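Side-chain contacts in myosin-17 (Arabidopsis thaliana, PDB 7KFL), which serves as a plant class XI myosin motor, whose globular tail is the cargo-binding domain and probably selects what it carries along actin: residues 38-43 against 51-56; 82-87 against 153-158. One frame throughout, in Å; residues are numbered along the deposited sequence.

Interaction 1 (38-43 against 51-56); sequences KCLLHW and TSVFDR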
loop_
_atom_site.group_PDB
_atom_site.type_symbol
_atom_site.label_atom_id
_atom_site.label_comp_id
_atom_site.label_asym_id
_atom_site.label_seq_id
_atom_site.Cartn_x
_atom_site.Cartn_y
_atom_site.Cartn_z
ATOM N N LYS A 38 19.802 21.392 5.123
ATOM C CA LYS A 38 20.665 22.595 4.965
ATOM C C LYS A 38 21.346 22.942 6.294
ATOM O O LYS A 38 22.561 23.221 6.267
ATOM C CB LYS A 38 19.845 23.768 4.424
ATOM C CG LYS A 38 19.487 23.641 2.954
ATOM C CD LYS A 38 18.917 24.899 2.358
ATOM C CE LYS A 38 18.812 24.819 0.851
ATOM N NZ LYS A 38 17.917 25.871 0.323
ATOM N N CYS A 39 20.601 22.930 7.404
ATOM C CA CYS A 39 21.137 23.117 8.780
ATOM C C CYS A 39 22.281 22.127 9.031
ATOM O O CYS A 39 23.369 22.573 9.450
ATOM C CB CYS A 39 20.054 22.923 9.835
ATOM S SG CYS A 39 18.804 24.233 9.825
ATOM N N LEU A 40 22.041 20.839 8.772
ATOM C CA LEU A 40 23.023 19.743 8.988
ATOM C C LEU A 40 24.239 19.965 8.081
ATOM O O LEU A 40 25.367 19.651 8.519
ATOM C CB LEU A 40 22.356 18.391 8.701
ATOM C CG LEU A 40 21.171 18.016 9.595
ATOM C CD1 LEU A 40 20.653 16.632 9.238
ATOM C CD2 LEU A 40 21.534 18.080 11.072
ATOM N N LEU A 41 24.014 20.485 6.871
ATOM C CA LEU A 41 25.080 20.794 5.880
ATOM C C LEU A 41 25.853 22.035 6.349
ATOM O O LEU A 41 27.099 22.022 6.265
ATOM C CB LEU A 41 24.439 21.007 4.504
ATOM C CG LEU A 41 25.317 20.669 3.299
ATOM C CD1 LEU A 41 25.635 19.180 3.249
ATOM C CD2 LEU A 41 24.646 21.108 2.007
ATOM N N HIS A 42 25.134 23.048 6.846
ATOM C CA HIS A 42 25.684 24.318 7.396
ATOM C C HIS A 42 26.573 24.012 8.609
ATOM O O HIS A 42 27.744 24.445 8.604
ATOM C CB HIS A 42 24.538 25.285 7.736
ATOM C CG HIS A 42 24.986 26.630 8.205
ATOM N ND1 HIS A 42 25.639 27.524 7.375
ATOM C CD2 HIS A 42 24.866 27.244 9.403
ATOM C CE1 HIS A 42 25.912 28.625 8.047
ATOM N NE2 HIS A 42 25.445 28.479 9.294
ATOM N N TRP A 43 26.040 23.274 9.590
ATOM C CA TRP A 43 26.717 22.938 10.873
ATOM C C TRP A 43 27.772 21.840 10.671
ATOM O O TRP A 43 28.571 21.626 11.605
ATOM C CB TRP A 43 25.690 22.514 11.932
ATOM C CG TRP A 43 24.649 23.547 12.240
ATOM C CD1 TRP A 43 24.792 24.903 12.198
ATOM C CD2 TRP A 43 23.299 23.301 12.672
ATOM N NE1 TRP A 43 23.623 25.518 12.559
ATOM C CE2 TRP A 43 22.690 24.560 12.857
ATOM C CE3 TRP A 43 22.545 22.146 12.914
ATOM C CZ2 TRP A 43 21.365 24.691 13.272
ATOM C CZ3 TRP A 43 21.237 22.275 13.327
ATOM C CH2 TRP A 43 20.657 23.532 13.503
ATOM N N THR A 51 26.747 13.863 18.323
ATOM C CA THR A 51 25.754 14.975 18.305
ATOM C C THR A 51 24.353 14.429 18.595
ATOM O O THR A 51 24.097 13.257 18.258
ATOM C CB THR A 51 25.766 15.729 16.968
ATOM O OG1 THR A 51 24.795 16.775 17.035
ATOM C CG2 THR A 51 25.468 14.848 15.774
ATOM N N SER A 52 23.484 15.272 19.163
ATOM C CA SER A 52 22.083 14.955 19.550
ATOM C C SER A 52 21.102 15.374 18.447
ATOM O O SER A 52 19.921 14.992 18.544
ATOM C CB SER A 52 21.726 15.615 20.858
ATOM O OG SER A 52 22.343 14.950 21.951
ATOM N N VAL A 53 21.563 16.132 17.444
ATOM C CA VAL A 53 20.698 16.751 16.395
ATOM C C VAL A 53 19.846 15.664 15.728
ATOM O O VAL A 53 18.626 15.876 15.595
ATOM C CB VAL A 53 21.517 17.550 15.360
ATOM C CG1 VAL A 53 22.453 16.673 14.541
ATOM C CG2 VAL A 53 20.613 18.366 14.447
ATOM N N PHE A 54 20.460 14.542 15.346
ATOM C CA PHE A 54 19.807 13.435 14.597
ATOM C C PHE A 54 18.725 12.790 15.471
ATOM O O PHE A 54 17.598 12.609 14.981
ATOM C CB PHE A 54 20.847 12.413 14.141
ATOM C CG PHE A 54 21.878 12.962 13.190
ATOM C CD1 PHE A 54 21.508 13.446 11.945
ATOM C CD2 PHE A 54 23.220 12.997 13.535
ATOM C CE1 PHE A 54 22.456 13.952 11.070
ATOM C CE2 PHE A 54 24.167 13.504 12.660
ATOM C CZ PHE A 54 23.783 13.980 11.428
ATOM N N ASP A 55 19.062 12.460 16.721
ATOM C CA ASP A 55 18.126 11.878 17.722
ATOM C C ASP A 55 16.885 12.770 17.844
ATOM O O ASP A 55 15.765 12.223 17.882
ATOM C CB ASP A 55 18.788 11.713 19.094
ATOM C CG ASP A 55 19.646 10.468 19.233
ATOM O OD1 ASP A 55 19.578 9.600 18.337
ATOM O OD2 ASP A 55 20.369 10.373 20.243
ATOM N N ARG A 56 17.083 14.088 17.893
ATOM C CA ARG A 56 16.018 15.085 18.175
ATOM C C ARG A 56 15.095 15.224 16.961
ATOM O O ARG A 56 13.877 15.396 17.174
ATOM C CB ARG A 56 16.652 16.416 18.585
ATOM C CG ARG A 56 17.404 16.333 19.905
ATOM C CD ARG A 56 17.330 17.608 20.715
ATOM N NE ARG A 56 15.958 18.025 20.971
ATOM C CZ ARG A 56 15.607 19.197 21.489
ATOM N NH1 ARG A 56 16.532 20.084 21.817
ATOM N NH2 ARG A 56 14.330 19.479 21.676
#

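Interaction 2 (82-87 against 153-158); sequences ATLLLL and LLFKQQ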
loop_
_atom_site.group_PDB
_atom_site.type_symbol
_atom_site.label_atom_id
_atom_site.label_comp_id
_atom_site.label_asym_id
_atom_site.label_seq_id
_atom_site.Cartn_x
_atom_site.Cartn_y
_atom_site.Cartn_z
ATOM N N ALA A 82 10.878 10.855 2.708
ATOM C CA ALA A 82 11.264 10.375 1.361
ATOM C C ALA A 82 12.276 11.347 0.740
ATOM O O ALA A 82 13.313 10.872 0.240
ATOM C CB ALA A 82 10.036 10.209 0.495
ATOM N N THR A 83 11.997 12.655 0.795
ATOM C CA THR A 83 12.850 13.723 0.204
ATOM C C THR A 83 14.161 13.832 0.995
ATOM O O THR A 83 15.219 13.964 0.346
ATOM C CB THR A 83 12.111 15.066 0.127
ATOM O OG1 THR A 83 10.880 14.847 -0.562
ATOM C CG2 THR A 83 12.905 16.140 -0.588
ATOM N N LEU A 84 14.105 13.776 2.331
ATOM C CA LEU A 84 15.314 13.869 3.193
ATOM C C LEU A 84 16.229 12.669 2.920
ATOM O O LEU A 84 17.444 12.890 2.759
ATOM C CB LEU A 84 14.921 13.936 4.673
ATOM C CG LEU A 84 16.086 14.136 5.645
ATOM C CD1 LEU A 84 17.089 15.161 5.123
ATOM C CD2 LEU A 84 15.579 14.551 7.020
ATOM N N LEU A 85 15.665 11.456 2.869
ATOM C CA LEU A 85 16.417 10.198 2.611
ATOM C C LEU A 85 17.038 10.241 1.208
ATOM O O LEU A 85 18.178 9.759 1.062
ATOM C CB LEU A 85 15.485 8.993 2.775
ATOM C CG LEU A 85 15.317 8.500 4.210
ATOM C CD1 LEU A 85 14.082 7.624 4.347
ATOM C CD2 LEU A 85 16.558 7.753 4.679
ATOM N N LEU A 86 16.321 10.798 0.227
ATOM C CA LEU A 86 16.802 10.978 -1.171
ATOM C C LEU A 86 18.079 11.831 -1.154
ATOM O O LEU A 86 19.050 11.451 -1.835
ATOM C CB LEU A 86 15.685 11.625 -2.004
ATOM C CG LEU A 86 15.940 11.832 -3.502
ATOM C CD1 LEU A 86 16.302 13.277 -3.811
ATOM C CD2 LEU A 86 16.998 10.888 -4.050
ATOM N N LEU A 87 18.083 12.919 -0.375
ATOM C CA LEU A 87 19.244 13.839 -0.222
ATOM C C LEU A 87 20.384 13.095 0.485
ATOM O O LEU A 87 21.516 13.129 -0.037
ATOM C CB LEU A 87 18.817 15.081 0.568
ATOM C CG LEU A 87 17.732 15.943 -0.075
ATOM C CD1 LEU A 87 17.084 16.858 0.953
ATOM C CD2 LEU A 87 18.291 16.752 -1.235
ATOM N N LEU A 153 25.284 8.059 9.807
ATOM C CA LEU A 153 24.978 6.757 9.149
ATOM C C LEU A 153 23.848 6.054 9.909
ATOM O O LEU A 153 23.005 5.414 9.244
ATOM C CB LEU A 153 26.237 5.885 9.107
ATOM C CG LEU A 153 27.397 6.433 8.276
ATOM C CD1 LEU A 153 28.636 5.569 8.450
ATOM C CD2 LEU A 153 27.024 6.540 6.803
ATOM N N LEU A 154 23.837 6.170 11.242
ATOM C CA LEU A 154 22.762 5.629 12.119
ATOM C C LEU A 154 21.452 6.361 11.816
ATOM O O LEU A 154 20.392 5.705 11.835
ATOM C CB LEU A 154 23.150 5.804 13.590
ATOM C CG LEU A 154 22.142 5.261 14.604
ATOM C CD1 LEU A 154 22.034 3.748 14.507
ATOM C CD2 LEU A 154 22.507 5.677 16.020
ATOM N N PHE A 155 21.530 7.672 11.561
ATOM C CA PHE A 155 20.364 8.556 11.298
ATOM C C PHE A 155 19.673 8.137 9.996
ATOM O O PHE A 155 18.430 8.040 9.992
ATOM C CB PHE A 155 20.787 10.024 11.236
ATOM C CG PHE A 155 19.675 10.964 10.849
ATOM C CD1 PHE A 155 18.577 11.142 11.678
ATOM C CD2 PHE A 155 19.717 11.663 9.651
ATOM C CE1 PHE A 155 17.550 12.002 11.318
ATOM C CE2 PHE A 155 18.690 12.523 9.296
ATOM C CZ PHE A 155 17.609 12.691 10.128
ATOM N N LYS A 156 20.445 7.912 8.926
ATOM C CA LYS A 156 19.921 7.442 7.615
ATOM C C LYS A 156 19.166 6.124 7.829
ATOM O O LYS A 156 18.060 5.978 7.284
ATOM C CB LYS A 156 21.056 7.279 6.598
ATOM C CG LYS A 156 20.647 6.626 5.285
ATOM C CD LYS A 156 21.571 6.945 4.131
ATOM C CE LYS A 156 21.537 5.896 3.040
ATOM N NZ LYS A 156 22.334 4.700 3.406
ATOM N N GLN A 157 19.749 5.214 8.613
ATOM C CA GLN A 157 19.170 3.891 8.965
ATOM C C GLN A 157 17.896 4.091 9.799
ATOM O O GLN A 157 16.886 3.431 9.489
ATOM C CB GLN A 157 20.226 3.062 9.695
ATOM C CG GLN A 157 19.689 1.797 10.347
ATOM C CD GLN A 157 20.807 1.013 10.988
ATOM O OE1 GLN A 157 21.851 0.778 10.377
ATOM N NE2 GLN A 157 20.603 0.609 12.233
ATOM N N GLN A 158 17.939 4.962 10.812
ATOM C CA GLN A 158 16.780 5.267 11.697
ATOM C C GLN A 158 15.675 5.961 10.887
ATOM O O GLN A 158 14.492 5.611 11.085
ATOM C CB GLN A 158 17.215 6.119 12.892
ATOM C CG GLN A 158 17.899 5.317 13.991
ATOM C CD GLN A 158 18.275 6.154 15.190
ATOM O OE1 GLN A 158 17.975 7.342 15.268
ATOM N NE2 GLN A 158 18.937 5.531 16.148
#

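Interaction 1 (38-43 against 51-56)
Leu40 of helix 31-43 reaches toward Val53 and Phe54 in the first part of helix 53-65, and its path can be followed atom by atom. Its CB leaves the backbone on the side facing 51-56 but lies too far back to touch it. CG stands anti to the carbonyl carbon (chi1 -62°), and only past this branch point does contact begin. CD1, the branch that continues the extended chain, comes within 3.7 Å of Phe54 CE1, meeting the ring obliquely. CD2 turns to the valine: Leu40 CD2 is 3.5 Å from Val53 CG2 and 3.9 Å from Val53 CG1, so the methyl bears on both arms of the fork. These contacts join two successive helices of the mainly helical globular tail; the seven residues between the two segments are neither helix nor strand, and the CA atoms of Leu40 and Val53 still stand 8.3 Å apart, a gap bridged by side chains alone. Trp43, one turn after Leu40, adds its six-membered ring from the edge, with Trp43 CZ3 4.1 Å from Val53 CG2 and the methyl near the indole plane. Val53 thus has two jobs: CG2 meets helix 31-43, while CG1 lies over the centre of its neighbour Phe54's ring, 3.8 Å above the plane. Thr51 OG1 accepts a weak but nearly straight capping bond from Val53 N (3.3 Å, 173° at the hydrogen), in the turn that leads into the helix. Farther out, Arg56 NH1 forms a salt bridge with Asp13, and Cys39 and Trp43 lie against Leu15 and Asn11 of helix 4-20.

Interaction 2 (82-87 against 153-158)
The carbonyl oxygen Lys156 O is hydrogen-bonded to Thr160 OG1 of its own helix, one turn on, and a methyl of Leu85 from helix 71-89 also lies against it. Leu85 CD2 approaches Lys156 O to 3.5 Å, a van der Waals contact of a methyl with a carbonyl oxygen; no hydrogen bond crosses between 82-87 and 153-158. The same methyl lies 4.3 Å from Lys156 CG, so the lysine contributes the aliphatic root of its side chain along with its backbone. Close backbone spacing explains why a main-chain atom is reached at all: the CA atoms of Leu85 and Lys156 are 6.7 Å apart. The second pair is looser. Leu84 CD2 stands 4.2 Å from Phe155 CZ, near the ring plane and therefore at the edge, and the two side chains run at about a right angle to each other. A chi1 of 175°, which sets CG opposite the main-chain nitrogen, carries the far ring carbon of Phe155 toward helix 71-89, although its CB does not start in that direction. Around this pair the partners are apolar: Leu84 also rests on Ala33 and Ile36 of helix 31-43, and Phe155 on Ile57 and Ile58 of helix 53-65. Leu85 goes on to touch Leu159, Thr160 and Leu163. Together with Lys156, these occupy positions i, i+3, i+4 and i+7 on helix 150-186, the four corners of a hole, and Leu85 entering among them is consistent with knobs-into-holes packing between helices in this helical tail.

The two contacts lie 12 Å apart, centre to centre, on the same side of the molecule, and each has three buried residues among the four that touch. They share no helix: interaction 1 pairs 31-43 with 53-65, interaction 2 pairs 71-89 with 150-186. Phe54 and Phe155 connect them, joining helix 53-65 to helix 150-186: their rings meet with planes at about 35°, Phe54 CD1 lying 3.3 Å from Phe155 CG. Interaction 1 joins consecutive helices, whereas 65 residues separate the segments of interaction 2. Neither has a hydrogen bond across it and both rest largely on apolar side chains. Interaction 1 uses side chains alone; interaction 2, with closer backbones and a partly exposed lysine, includes a main-chain carbonyl.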